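Local coordinates for leucine aminopeptidase A1, chloroplastic (Solanum lycopersicum, PDB 5D8N), which removes N-terminal amino acids, preferably leucine, from peptides as a magnesium-dependent M17 hexamer, and also has protein-folding chaperone activity, at residues Glu53-Arg58 with Leu144-Gly149; Val166-Phe171 with His208-Val213; Phe486-Val491 with Val495-Leu500. The protein carries 1 engineered substitution. One frame throughout, in Å; residues are numbered along the deposited sequence. Where two conformers were deposited one is given.

From the N terminus, contact 1 comes first. It closes a loop of 85 residues within the N-terminal domain and joins the segments that follow strands 46-52 and 139-144. The chain then enters helix 152-170, whose last turn opens contact 2. That contact closes a shorter loop of 36 residues and ties the end of helix 152-170 to helix 197-221. Contact 3 lies much later, in the catalytic domain, where three residues separate segment 486-491 from segment 495-500. The three follow in series, with no nesting or crossing. Contacts 1 and 3 lie on opposite sides of the chain's centre, with centres about 47 Å apart.

Contact 1: Glu53-Arg58 with Leu144-Gly149; sequences ENDMAR and LASTDG
Asp55 meets Ala145 and Ser146, and its carboxylate carries most of the contact. The tight part is the Asp55 head group. Ser146 OG donates a hydrogen bond to Asp55 OD1 at 2.7 Å. It arrives on the syn side of that oxygen, 25° out of the carboxylate plane. Ser146 was modelled in two conformers, so the bond is described for one and may not always be made. The second oxygen works differently. Water 1 donates to Asp55 OD2 at 2.6 Å and accepts from Ser146 N at 2.9 Å. The backbone N of Thr52 also bonds to OD2, which helps to fix the rotation of the carboxylate. Asp55 CG stands beside its own backbone N (chi1 -66°), which sends the acid across the gap. Alongside, Ala145 CB lies 3.7 Å from Asp55 OD2.

The rest is loose. Only 114 Å² is buried in all. Asp55 and Ser146 are partly exposed, so their bond lies on the solvent side, whereas Ala145 is buried.

Both segments follow neighbouring parallel strands, 46-52 and 139-144, of the mixed sheet in the macro-like N-terminal domain. The contact therefore bridges two adjacent loops at the C-terminal ends of these strands. Next to it, Ala145 CB packs on Ile49 and Ala51 of strand 46-52. Met56 turns away from the contact to Ala51, Phe64 and Phe89. Leu144 faces helix 119-134.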
ATOM      1  N   GLU A  53     -38.050 -29.049 -12.581  1.00 34.84           N
ATOM      2  CA  GLU A  53     -37.421 -30.036 -13.463  1.00 36.01           C
ATOM      3  C   GLU A  53     -38.331 -31.220 -13.702  1.00 37.13           C
ATOM      4  O   GLU A  53     -38.511 -31.629 -14.844  1.00 34.29           O
ATOM      5  CB  GLU A  53     -36.067 -30.508 -12.932  1.00 39.45           C
ATOM      6  CG  GLU A  53     -35.098 -29.354 -12.772  1.00 43.93           C
ATOM      7  CD  GLU A  53     -33.686 -29.781 -12.435  1.00 51.05           C
ATOM      8  OE1 GLU A  53     -33.018 -29.070 -11.659  1.00 54.52           O
ATOM      9  OE2 GLU A  53     -33.186 -30.703 -13.102  1.00 58.24           O
ATOM     10  N   ASN A  54     -39.012 -31.682 -12.657  0.57 36.74           N
ATOM     11  CA  ASN A  54     -39.952 -32.785 -12.814  0.57 38.91           C
ATOM     12  C   ASN A  54     -41.158 -32.422 -13.681  0.57 37.41           C
ATOM     13  O   ASN A  54     -41.662 -33.264 -14.431  0.57 36.55           O
ATOM     14  CB  ASN A  54     -40.425 -33.279 -11.443  0.57 45.61           C
ATOM     15  CG  ASN A  54     -39.347 -34.020 -10.659  0.57 48.67           C
ATOM     16  OD1 ASN A  54     -38.290 -34.411 -11.172  0.57 42.48           O
ATOM     17  ND2 ASN A  54     -39.642 -34.250  -9.384  0.57 53.23           N
ATOM     18  N   ASP A  55     -41.636 -31.184 -13.565  1.00 35.34           N
ATOM     19  CA  ASP A  55     -42.725 -30.679 -14.417  1.00 35.85           C
ATOM     20  C   ASP A  55     -42.390 -30.731 -15.913  1.00 36.94           C
ATOM     21  O   ASP A  55     -43.302 -30.714 -16.740  1.00 34.38           O
ATOM     22  CB  ASP A  55     -43.052 -29.217 -14.103  1.00 39.64           C
ATOM     23  CG  ASP A  55     -43.633 -29.014 -12.719  1.00 43.35           C
ATOM     24  OD1 ASP A  55     -44.212 -29.964 -12.155  1.00 47.05           O
ATOM     25  OD2 ASP A  55     -43.563 -27.865 -12.228  1.00 43.02           O
ATOM     26  N   MET A  56     -41.102 -30.747 -16.260  1.00 37.39           N
ATOM     27  CA  MET A  56     -40.664 -30.757 -17.664  1.00 40.84           C
ATOM     28  C   MET A  56     -40.402 -32.150 -18.250  1.00 47.62           C
ATOM     29  O   MET A  56     -39.897 -32.291 -19.368  1.00 46.09           O
ATOM     30  CB  MET A  56     -39.396 -29.910 -17.808  1.00 36.86           C
ATOM     31  CG  MET A  56     -39.590 -28.459 -17.417  1.00 35.48           C
ATOM     32  SD  MET A  56     -40.913 -27.651 -18.338  1.00 40.21           S
ATOM     33  CE  MET A  56     -40.294 -27.870 -20.008  1.00 36.99           C
ATOM     34  N   ALA A  57     -40.784 -33.197 -17.529  1.00 50.17           N
ATOM     35  CA  ALA A  57     -40.528 -34.550 -18.020  1.00 49.87           C
ATOM     36  C   ALA A  57     -41.269 -34.800 -19.332  1.00 48.68           C
ATOM     37  O   ALA A  57     -42.405 -34.358 -19.527  1.00 52.63           O
ATOM     38  CB  ALA A  57     -40.944 -35.582 -16.982  1.00 56.05           C
ATOM     39  N   ARG A  58     -40.631 -35.550 -20.222  1.00 48.16           N
ATOM     40  CA  ARG A  58     -41.262 -35.916 -21.481  1.00 48.69           C
ATOM     41  C   ARG A  58     -41.486 -37.415 -21.601  1.00 48.40           C
ATOM     42  O   ARG A  58     -40.865 -38.201 -20.884  1.00 49.53           O
ATOM     43  CB  ARG A  58     -40.411 -35.419 -22.641  1.00 48.20           C
ATOM     44  CG  ARG A  58     -40.232 -33.912 -22.637  1.00 49.24           C
ATOM     45  CD  ARG A  58     -39.290 -33.485 -23.741  1.00 50.93           C
ATOM     46  NE  ARG A  58     -39.143 -32.032 -23.831  1.00 45.13           N
ATOM     47  CZ  ARG A  58     -39.379 -31.331 -24.940  1.00 43.50           C
ATOM     48  NH1 ARG A  58     -39.861 -31.927 -26.034  1.00 40.92           N
ATOM     49  NH2 ARG A  58     -39.085 -30.037 -24.976  1.00 41.07           N
ATOM     50  N   LEU A 144     -48.414 -21.871 -11.695  1.00 25.92           N
ATOM     51  CA  LEU A 144     -47.507 -23.019 -11.562  1.00 29.15           C
ATOM     52  C   LEU A 144     -47.908 -24.132 -12.506  1.00 30.88           C
ATOM     53  O   LEU A 144     -49.088 -24.366 -12.720  1.00 35.96           O
ATOM     54  CB  LEU A 144     -47.514 -23.587 -10.140  1.00 29.18           C
ATOM     55  CG  LEU A 144     -47.191 -22.571  -9.051  1.00 31.98           C
ATOM     56  CD1 LEU A 144     -47.163 -23.229  -7.686  1.00 35.05           C
ATOM     57  CD2 LEU A 144     -45.850 -21.905  -9.338  1.00 34.11           C
ATOM     58  N   ALA A 145     -46.936 -24.830 -13.074  1.00 33.98           N
ATOM     59  CA  ALA A 145     -47.255 -25.934 -13.962  1.00 36.44           C
ATOM     60  C   ALA A 145     -47.920 -27.045 -13.170  1.00 41.20           C
ATOM     61  O   ALA A 145     -48.718 -27.800 -13.727  1.00 43.19           O
ATOM     62  CB  ALA A 145     -46.019 -26.462 -14.658  1.00 37.15           C
ATOM     63  N   SER A 146     -47.592 -27.165 -11.889  0.50 39.99           N
ATOM     64  CA  SER A 146     -48.282 -28.143 -11.060  0.50 41.08           C
ATOM     65  C   SER A 146     -48.532 -27.650  -9.639  0.50 41.21           C
ATOM     66  O   SER A 146     -47.659 -27.082  -8.981  0.50 40.15           O
ATOM     67  CB  SER A 146     -47.558 -29.493 -11.054  0.50 40.89           C
ATOM     68  OG  SER A 146     -46.261 -29.374 -10.503  0.50 41.46           O
ATOM     69  N   THR A 147     -49.773 -27.854  -9.208  1.00 42.50           N
ATOM     70  CA  THR A 147     -50.204 -27.637  -7.828  1.00 46.95           C
ATOM     71  C   THR A 147     -50.644 -28.921  -7.104  1.00 55.86           C
ATOM     72  O   THR A 147     -51.203 -28.840  -6.009  1.00 50.82           O
ATOM     73  CB  THR A 147     -51.380 -26.632  -7.808  1.00 46.22           C
ATOM     74  OG1 THR A 147     -52.458 -27.120  -8.625  1.00 40.50           O
ATOM     75  CG2 THR A 147     -50.925 -25.254  -8.353  1.00 43.72           C
ATOM     76  N   ASP A 148     -50.342 -30.102  -7.647  1.00 64.31           N
ATOM     77  CA  ASP A 148     -50.723 -31.358  -6.983  1.00 69.43           C
ATOM     78  C   ASP A 148     -50.092 -31.568  -5.606  1.00 59.06           C
ATOM     79  O   ASP A 148     -48.910 -31.276  -5.384  1.00 51.41           O
ATOM     80  CB  ASP A 148     -50.441 -32.587  -7.865  1.00 82.58           C
ATOM     81  CG  ASP A 148     -51.478 -32.782  -8.966  1.00 91.56           C
ATOM     82  OD1 ASP A 148     -52.576 -32.183  -8.895  1.00 76.20           O
ATOM     83  OD2 ASP A 148     -51.174 -33.531  -9.923  1.00104.23           O
ATOM     84  N   GLY A 149     -50.927 -31.999  -4.659  1.00 51.25           N
ATOM     85  CA  GLY A 149     -50.458 -32.262  -3.308  1.00 48.95           C
ATOM     86  C   GLY A 149     -50.281 -31.035  -2.430  1.00 50.35           C
ATOM     87  O   GLY A 149     -49.884 -31.172  -1.272  1.00 51.15           O
TER
HETATM   88  O   HOH W   1     -45.041 -26.042 -11.076  1.00 29.96           O

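Contact 2: Val166-Phe171 with His208-Val213; sequences VVLGSF and HVCAGV
Val167 and Leu168 pack side by side on Cys210, and Leu168 reaches on to Val213. The two helix segments run nearly parallel, with axes 10.1 Å apart and a crossing angle of -22°. Leu168 and Cys210 are level with each other, their CA atoms 6.6 Å apart.

Cys210 points at the other helix and is met by two residues. Val167 CG1 sits against Cys210 CB at 3.7 Å. Cys210 SG faces both residues, 3.9 Å from Leu168 CG and 4.0 Å from Val167 CB. The sulfur is beside its own backbone N (chi1 -69°), which lays it back toward these two.

Leu168 leaves its helix at the flank, but its end swings in. With CG beside the backbone N (chi1 -65°) and an extended second torsion, CD2 comes within 3.7 Å of Val213 CG1. The two side chains cross at about a right angle, methyl against methyl.

Within segment 166-171, Ser170 OG bonds back to Val166 O at 2.8 Å, within the same turn. Behind the contact, Val213 and Val209 lean on helix 519-527 of the catalytic domain.

No hydrogen bond joins the two segments. The packing is apolar throughout, so it depends on the fit of methyl groups and sulfur and not on bond direction. This apolar seam joins helix 152-170 to helix 197-221.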
ATOM      1  N   VAL A 166     -43.265 -10.047  -8.412  1.00 21.22           N
ATOM      2  CA  VAL A 166     -43.666  -9.198  -9.543  1.00 24.72           C
ATOM      3  C   VAL A 166     -43.544  -7.705  -9.163  1.00 23.68           C
ATOM      4  O   VAL A 166     -43.083  -6.920  -9.966  1.00 21.51           O
ATOM      5  CB  VAL A 166     -45.085  -9.515 -10.008  1.00 20.82           C
ATOM      6  CG1 VAL A 166     -45.549  -8.506 -11.051  1.00 22.03           C
ATOM      7  CG2 VAL A 166     -45.129 -10.923 -10.578  1.00 20.49           C
ATOM      8  N   VAL A 167     -44.027  -7.336  -7.973  1.00 21.52           N
ATOM      9  CA  VAL A 167     -44.069  -5.942  -7.562  1.00 19.75           C
ATOM     10  C   VAL A 167     -42.645  -5.423  -7.382  1.00 20.81           C
ATOM     11  O   VAL A 167     -42.267  -4.419  -7.964  1.00 20.14           O
ATOM     12  CB  VAL A 167     -44.884  -5.751  -6.257  1.00 20.11           C
ATOM     13  CG1 VAL A 167     -44.767  -4.324  -5.731  1.00 22.54           C
ATOM     14  CG2 VAL A 167     -46.359  -6.031  -6.495  1.00 19.76           C
ATOM     15  N   LEU A 168     -41.823  -6.185  -6.669  1.00 19.91           N
ATOM     16  CA  LEU A 168     -40.472  -5.739  -6.411  1.00 20.67           C
ATOM     17  C   LEU A 168     -39.634  -5.828  -7.679  1.00 21.47           C
ATOM     18  O   LEU A 168     -38.817  -4.971  -7.925  1.00 22.36           O
ATOM     19  CB  LEU A 168     -39.832  -6.605  -5.326  1.00 19.15           C
ATOM     20  CG  LEU A 168     -40.496  -6.494  -3.971  1.00 19.50           C
ATOM     21  CD1 LEU A 168     -39.701  -7.353  -2.969  1.00 21.27           C
ATOM     22  CD2 LEU A 168     -40.518  -5.042  -3.555  1.00 20.66           C
ATOM     23  N   GLY A 169     -39.915  -6.806  -8.536  1.00 22.22           N
ATOM     24  CA  GLY A 169     -39.180  -6.968  -9.773  1.00 22.77           C
ATOM     25  C   GLY A 169     -39.506  -5.895 -10.787  1.00 25.81           C
ATOM     26  O   GLY A 169     -38.656  -5.591 -11.620  1.00 23.50           O
ATOM     27  N   SER A 170     -40.676  -5.270 -10.668  1.00 24.71           N
ATOM     28  CA  SER A 170     -41.086  -4.203 -11.582  1.00 25.94           C
ATOM     29  C   SER A 170     -40.613  -2.831 -11.154  1.00 27.00           C
ATOM     30  O   SER A 170     -40.745  -1.885 -11.923  1.00 25.50           O
ATOM     31  CB  SER A 170     -42.616  -4.137 -11.683  1.00 26.44           C
ATOM     32  OG  SER A 170     -43.081  -5.357 -12.234  1.00 28.94           O
ATOM     33  N   PHE A 171     -40.108  -2.707  -9.930  1.00 25.12           N
ATOM     34  CA  PHE A 171     -39.685  -1.400  -9.436  1.00 25.11           C
ATOM     35  C   PHE A 171     -38.459  -0.928 -10.199  1.00 26.32           C
ATOM     36  O   PHE A 171     -37.500  -1.675 -10.351  1.00 26.10           O
ATOM     37  CB  PHE A 171     -39.365  -1.479  -7.951  1.00 24.64           C
ATOM     38  CG  PHE A 171     -38.678  -0.261  -7.415  1.00 24.65           C
ATOM     39  CD1 PHE A 171     -39.358   0.942  -7.305  1.00 26.03           C
ATOM     40  CD2 PHE A 171     -37.349  -0.311  -7.070  1.00 24.32           C
ATOM     41  CE1 PHE A 171     -38.756   2.044  -6.724  1.00 24.10           C
ATOM     42  CE2 PHE A 171     -36.725   0.802  -6.542  1.00 24.82           C
ATOM     43  CZ  PHE A 171     -37.446   1.967  -6.324  1.00 23.91           C
ATOM     44  N   HIS A 208     -48.578  -4.624   1.078  1.00 21.89           N
ATOM     45  CA  HIS A 208     -48.235  -3.691   2.138  1.00 24.54           C
ATOM     46  C   HIS A 208     -46.740  -3.792   2.453  1.00 22.77           C
ATOM     47  O   HIS A 208     -46.063  -2.777   2.639  1.00 22.22           O
ATOM     48  CB  HIS A 208     -49.039  -3.976   3.412  1.00 25.28           C
ATOM     49  CG  HIS A 208     -50.512  -3.788   3.250  1.00 29.90           C
ATOM     50  ND1 HIS A 208     -51.047  -2.890   2.352  1.00 31.53           N
ATOM     51  CD2 HIS A 208     -51.557  -4.283   3.958  1.00 30.68           C
ATOM     52  CE1 HIS A 208     -52.360  -2.861   2.489  1.00 30.87           C
ATOM     53  NE2 HIS A 208     -52.693  -3.726   3.430  1.00 31.37           N
ATOM     54  N   VAL A 209     -46.244  -5.020   2.532  1.00 20.13           N
ATOM     55  CA  VAL A 209     -44.838  -5.222   2.803  1.00 20.61           C
ATOM     56  C   VAL A 209     -44.010  -4.618   1.660  1.00 19.60           C
ATOM     57  O   VAL A 209     -43.038  -3.918   1.915  1.00 18.02           O
ATOM     58  CB  VAL A 209     -44.538  -6.718   3.012  1.00 20.57           C
ATOM     59  CG1 VAL A 209     -43.039  -6.949   3.083  1.00 20.40           C
ATOM     60  CG2 VAL A 209     -45.182  -7.196   4.292  1.00 21.27           C
ATOM     61  N   CYS A 210     -44.365  -4.920   0.407  1.00 19.12           N
ATOM     62  CA  CYS A 210     -43.630  -4.387  -0.745  1.00 18.18           C
ATOM     63  C   CYS A 210     -43.534  -2.872  -0.698  1.00 18.36           C
ATOM     64  O   CYS A 210     -42.518  -2.307  -1.083  1.00 18.15           O
ATOM     65  CB  CYS A 210     -44.233  -4.819  -2.082  1.00 20.77           C
ATOM     66  SG  CYS A 210     -44.039  -6.594  -2.447  1.00 22.59           S
ATOM     67  N   ALA A 211     -44.599  -2.190  -0.287  1.00 18.96           N
ATOM     68  CA  ALA A 211     -44.543  -0.736  -0.276  1.00 21.21           C
ATOM     69  C   ALA A 211     -43.500  -0.254   0.730  1.00 21.13           C
ATOM     70  O   ALA A 211     -42.817   0.754   0.510  1.00 20.15           O
ATOM     71  CB  ALA A 211     -45.923  -0.138   0.012  1.00 23.43           C
ATOM     72  N   GLY A 212     -43.355  -0.988   1.826  1.00 20.19           N
ATOM     73  CA  GLY A 212     -42.254  -0.755   2.747  1.00 19.25           C
ATOM     74  C   GLY A 212     -40.882  -1.070   2.171  1.00 18.19           C
ATOM     75  O   GLY A 212     -39.952  -0.316   2.350  1.00 17.89           O
ATOM     76  N   VAL A 213     -40.748  -2.181   1.462  1.00 19.08           N
ATOM     77  CA  VAL A 213     -39.481  -2.539   0.840  1.00 17.65           C
ATOM     78  C   VAL A 213     -39.049  -1.468  -0.171  1.00 18.73           C
ATOM     79  O   VAL A 213     -37.894  -1.038  -0.206  1.00 19.10           O
ATOM     80  CB  VAL A 213     -39.583  -3.901   0.154  1.00 16.75           C
ATOM     81  CG1 VAL A 213     -38.324  -4.195  -0.644  1.00 17.21           C
ATOM     82  CG2 VAL A 213     -39.795  -5.008   1.187  1.00 17.04           C
TER

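Contact 3: Phe486-Val491 with Val495-Leu500; sequences FLKQFV and VQWLHL
Leu487, Lys488 and Val491 pack on Trp497 and His499, in an alpha-to-beta connection of the alpha/beta catalytic domain. A type I turn runs from Lys488 to Val491, and the chain then enters interior strand 496-501, between strands 406-411 and 426-429. Val491 CG2 sits squarely over the five-membered ring of Trp497, 3.8 Å from its centroid and 9° off the normal. Val491 CG1 touches Trp497 CB at 3.7 Å. The six-membered end of the indole meets the helix: Leu487 CB is 3.7 Å from Trp497 CZ2, and Lys488 CB is 3.7 Å from Trp497 CZ3. Leu487 CD1 lies over the His499 face, 3.7 Å from its centroid.

Trp497 and His499 are two apart on the strand and face the same side; with CG anti to the backbone N (chi1 159° in each) both rings lean alike. In the next shell, Leu487 also touches Leu392 of helix 388-401. The Leu487 side chain is about 4 Å from that of Arg389, a predicted active-site residue. Asp409 of neighbouring strand 406-411 fixes both rings. Its OD2 is bonded to Trp497 NE1, and its OD1 to His499 ND1.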
ATOM      1  N   PHE A 486     -19.353  -4.034  21.512  1.00 17.86           N
ATOM      2  CA  PHE A 486     -19.414  -2.604  21.765  1.00 17.49           C
ATOM      3  C   PHE A 486     -20.846  -2.142  22.018  1.00 17.87           C
ATOM      4  O   PHE A 486     -21.135  -1.474  23.010  1.00 16.33           O
ATOM      5  CB  PHE A 486     -18.754  -1.821  20.643  1.00 17.59           C
ATOM      6  CG  PHE A 486     -18.882  -0.345  20.775  1.00 17.80           C
ATOM      7  CD1 PHE A 486     -19.994   0.328  20.275  1.00 18.63           C
ATOM      8  CD2 PHE A 486     -17.859   0.391  21.337  1.00 19.05           C
ATOM      9  CE1 PHE A 486     -20.081   1.716  20.369  1.00 18.96           C
ATOM     10  CE2 PHE A 486     -17.946   1.774  21.451  1.00 18.68           C
ATOM     11  CZ  PHE A 486     -19.109   2.417  21.077  1.00 18.99           C
ATOM     12  N   LEU A 487     -21.742  -2.521  21.119  1.00 18.83           N
ATOM     13  CA  LEU A 487     -23.118  -2.092  21.200  1.00 18.60           C
ATOM     14  C   LEU A 487     -23.802  -2.605  22.460  1.00 18.84           C
ATOM     15  O   LEU A 487     -24.624  -1.913  23.042  1.00 17.97           O
ATOM     16  CB  LEU A 487     -23.901  -2.530  19.977  1.00 17.66           C
ATOM     17  CG  LEU A 487     -23.477  -1.888  18.664  1.00 21.66           C
ATOM     18  CD1 LEU A 487     -24.249  -2.526  17.503  1.00 23.03           C
ATOM     19  CD2 LEU A 487     -23.707  -0.384  18.698  1.00 22.48           C
ATOM     20  N   LYS A 488     -23.430  -3.799  22.886  1.00 19.59           N
ATOM     21  CA  LYS A 488     -23.966  -4.405  24.094  1.00 20.86           C
ATOM     22  C   LYS A 488     -23.747  -3.543  25.335  1.00 22.85           C
ATOM     23  O   LYS A 488     -24.497  -3.659  26.295  1.00 23.18           O
ATOM     24  CB  LYS A 488     -23.296  -5.758  24.312  1.00 22.96           C
ATOM     25  CG  LYS A 488     -23.831  -6.580  25.478  1.00 25.78           C
ATOM     26  CD  LYS A 488     -23.212  -7.969  25.468  1.00 30.19           C
ATOM     27  CE  LYS A 488     -23.597  -8.829  26.662  1.00 36.22           C
ATOM     28  NZ  LYS A 488     -22.619  -8.580  27.753  1.00 50.54           N
ATOM     29  N   GLN A 489     -22.705  -2.719  25.342  1.00 22.25           N
ATOM     30  CA  GLN A 489     -22.394  -1.874  26.479  1.00 23.62           C
ATOM     31  C   GLN A 489     -23.500  -0.847  26.692  1.00 22.12           C
ATOM     32  O   GLN A 489     -23.493  -0.122  27.682  1.00 23.32           O
ATOM     33  CB  GLN A 489     -21.065  -1.140  26.262  1.00 25.10           C
ATOM     34  CG  GLN A 489     -19.829  -2.031  26.309  1.00 27.03           C
ATOM     35  CD  GLN A 489     -19.470  -2.436  27.717  1.00 30.28           C
ATOM     36  OE1 GLN A 489     -19.536  -1.635  28.655  1.00 34.86           O
ATOM     37  NE2 GLN A 489     -19.202  -3.710  27.893  1.00 32.23           N
ATOM     38  N   PHE A 490     -24.365  -0.679  25.707  1.00 20.20           N
ATOM     39  CA  PHE A 490     -25.350   0.388  25.748  1.00 21.22           C
ATOM     40  C   PHE A 490     -26.775  -0.131  25.810  1.00 22.15           C
ATOM     41  O   PHE A 490     -27.748   0.610  25.575  1.00 23.65           O
ATOM     42  CB  PHE A 490     -25.120   1.312  24.555  1.00 21.57           C
ATOM     43  CG  PHE A 490     -23.728   1.846  24.506  1.00 20.89           C
ATOM     44  CD1 PHE A 490     -23.333   2.868  25.362  1.00 20.14           C
ATOM     45  CD2 PHE A 490     -22.769   1.219  23.734  1.00 20.02           C
ATOM     46  CE1 PHE A 490     -22.009   3.236  25.443  1.00 21.09           C
ATOM     47  CE2 PHE A 490     -21.453   1.651  23.752  1.00 19.93           C
ATOM     48  CZ  PHE A 490     -21.058   2.628  24.643  1.00 20.28           C
ATOM     49  N   VAL A 491     -26.889  -1.418  26.107  1.00 20.90           N
ATOM     50  CA  VAL A 491     -28.165  -2.087  26.171  1.00 22.74           C
ATOM     51  C   VAL A 491     -28.365  -2.598  27.597  1.00 25.15           C
ATOM     52  O   VAL A 491     -27.565  -3.348  28.160  1.00 24.88           O
ATOM     53  CB  VAL A 491     -28.244  -3.273  25.195  1.00 23.34           C
ATOM     54  CG1 VAL A 491     -29.546  -4.040  25.368  1.00 23.08           C
ATOM     55  CG2 VAL A 491     -28.116  -2.794  23.758  1.00 24.08           C
ATOM     56  N   VAL A 495     -33.283  -6.165  28.867  1.00 27.55           N
ATOM     57  CA  VAL A 495     -33.996  -6.098  27.593  1.00 26.64           C
ATOM     58  C   VAL A 495     -33.397  -7.158  26.676  1.00 25.95           C
ATOM     59  O   VAL A 495     -32.183  -7.281  26.571  1.00 29.26           O
ATOM     60  CB  VAL A 495     -33.863  -4.683  27.011  1.00 29.04           C
ATOM     61  CG1 VAL A 495     -34.514  -4.596  25.648  1.00 29.40           C
ATOM     62  CG2 VAL A 495     -34.513  -3.670  27.950  1.00 31.61           C
ATOM     63  N   GLN A 496     -34.222  -7.901  25.955  1.00 24.22           N
ATOM     64  CA  GLN A 496     -33.679  -8.801  24.935  1.00 23.64           C
ATOM     65  C   GLN A 496     -33.293  -8.001  23.694  1.00 22.59           C
ATOM     66  O   GLN A 496     -33.993  -7.073  23.305  1.00 24.59           O
ATOM     67  CB  GLN A 496     -34.706  -9.847  24.525  1.00 27.62           C
ATOM     68  CG  GLN A 496     -35.190 -10.735  25.653  1.00 30.99           C
ATOM     69  CD  GLN A 496     -35.982 -11.917  25.129  1.00 36.12           C
ATOM     70  OE1 GLN A 496     -36.222 -12.044  23.939  1.00 37.82           O
ATOM     71  NE2 GLN A 496     -36.480 -12.726  26.029  1.00 44.11           N
ATOM     72  N   TRP A 497     -32.120  -8.272  23.145  1.00 21.19           N
ATOM     73  CA  TRP A 497     -31.563  -7.421  22.109  1.00 19.84           C
ATOM     74  C   TRP A 497     -30.764  -8.248  21.121  1.00 19.05           C
ATOM     75  O   TRP A 497     -29.981  -9.124  21.491  1.00 18.41           O
ATOM     76  CB  TRP A 497     -30.726  -6.316  22.729  1.00 20.19           C
ATOM     77  CG  TRP A 497     -29.722  -5.709  21.778  1.00 20.03           C
ATOM     78  CD1 TRP A 497     -29.993  -4.861  20.731  1.00 20.50           C
ATOM     79  CD2 TRP A 497     -28.334  -6.031  21.684  1.00 19.85           C
ATOM     80  NE1 TRP A 497     -28.846  -4.560  20.065  1.00 21.18           N
ATOM     81  CE2 TRP A 497     -27.804  -5.240  20.648  1.00 21.31           C
ATOM     82  CE3 TRP A 497     -27.455  -6.730  22.508  1.00 20.51           C
ATOM     83  CZ2 TRP A 497     -26.443  -5.211  20.349  1.00 21.34           C
ATOM     84  CZ3 TRP A 497     -26.101  -6.740  22.173  1.00 21.77           C
ATOM     85  CH2 TRP A 497     -25.615  -5.975  21.119  1.00 21.03           C
ATOM     86  N   LEU A 498     -31.037  -7.987  19.851  1.00 19.44           N
ATOM     87  CA  LEU A 498     -30.271  -8.554  18.749  1.00 21.20           C
ATOM     88  C   LEU A 498     -29.801  -7.483  17.769  1.00 19.82           C
ATOM     89  O   LEU A 498     -30.559  -6.594  17.366  1.00 18.76           O
ATOM     90  CB  LEU A 498     -31.100  -9.590  18.006  1.00 21.65           C
ATOM     91  CG  LEU A 498     -30.451 -10.338  16.830  1.00 19.59           C
ATOM     92  CD1 LEU A 498     -31.072 -11.713  16.765  1.00 20.67           C
ATOM     93  CD2 LEU A 498     -30.665  -9.645  15.505  1.00 18.51           C
ATOM     94  N   HIS A 499     -28.570  -7.664  17.318  1.00 19.67           N
ATOM     95  CA  HIS A 499     -27.912  -6.738  16.396  1.00 20.83           C
ATOM     96  C   HIS A 499     -27.738  -7.453  15.057  1.00 19.52           C
ATOM     97  O   HIS A 499     -27.181  -8.554  15.000  1.00 18.07           O
ATOM     98  CB  HIS A 499     -26.543  -6.335  16.956  1.00 18.65           C
ATOM     99  CG  HIS A 499     -25.589  -5.824  15.929  1.00 18.71           C
ATOM    100  ND1 HIS A 499     -25.812  -4.669  15.224  1.00 18.49           N
ATOM    101  CD2 HIS A 499     -24.344  -6.233  15.588  1.00 19.93           C
ATOM    102  CE1 HIS A 499     -24.778  -4.417  14.442  1.00 19.04           C
ATOM    103  NE2 HIS A 499     -23.870  -5.351  14.649  1.00 20.28           N
ATOM    104  N   LEU A 500     -28.191  -6.798  13.998  1.00 19.25           N
ATOM    105  CA  LEU A 500     -28.079  -7.356  12.665  1.00 21.89           C
ATOM    106  C   LEU A 500     -27.162  -6.493  11.802  1.00 22.83           C
ATOM    107  O   LEU A 500     -27.469  -5.326  11.512  1.00 21.62           O
ATOM    108  CB  LEU A 500     -29.472  -7.487  12.065  1.00 27.05           C
ATOM    109  CG  LEU A 500     -29.634  -8.490  10.924  1.00 30.72           C
ATOM    110  CD1 LEU A 500     -29.361  -9.917  11.373  1.00 29.84           C
ATOM    111  CD2 LEU A 500     -31.021  -8.390  10.296  1.00 33.23           C
TER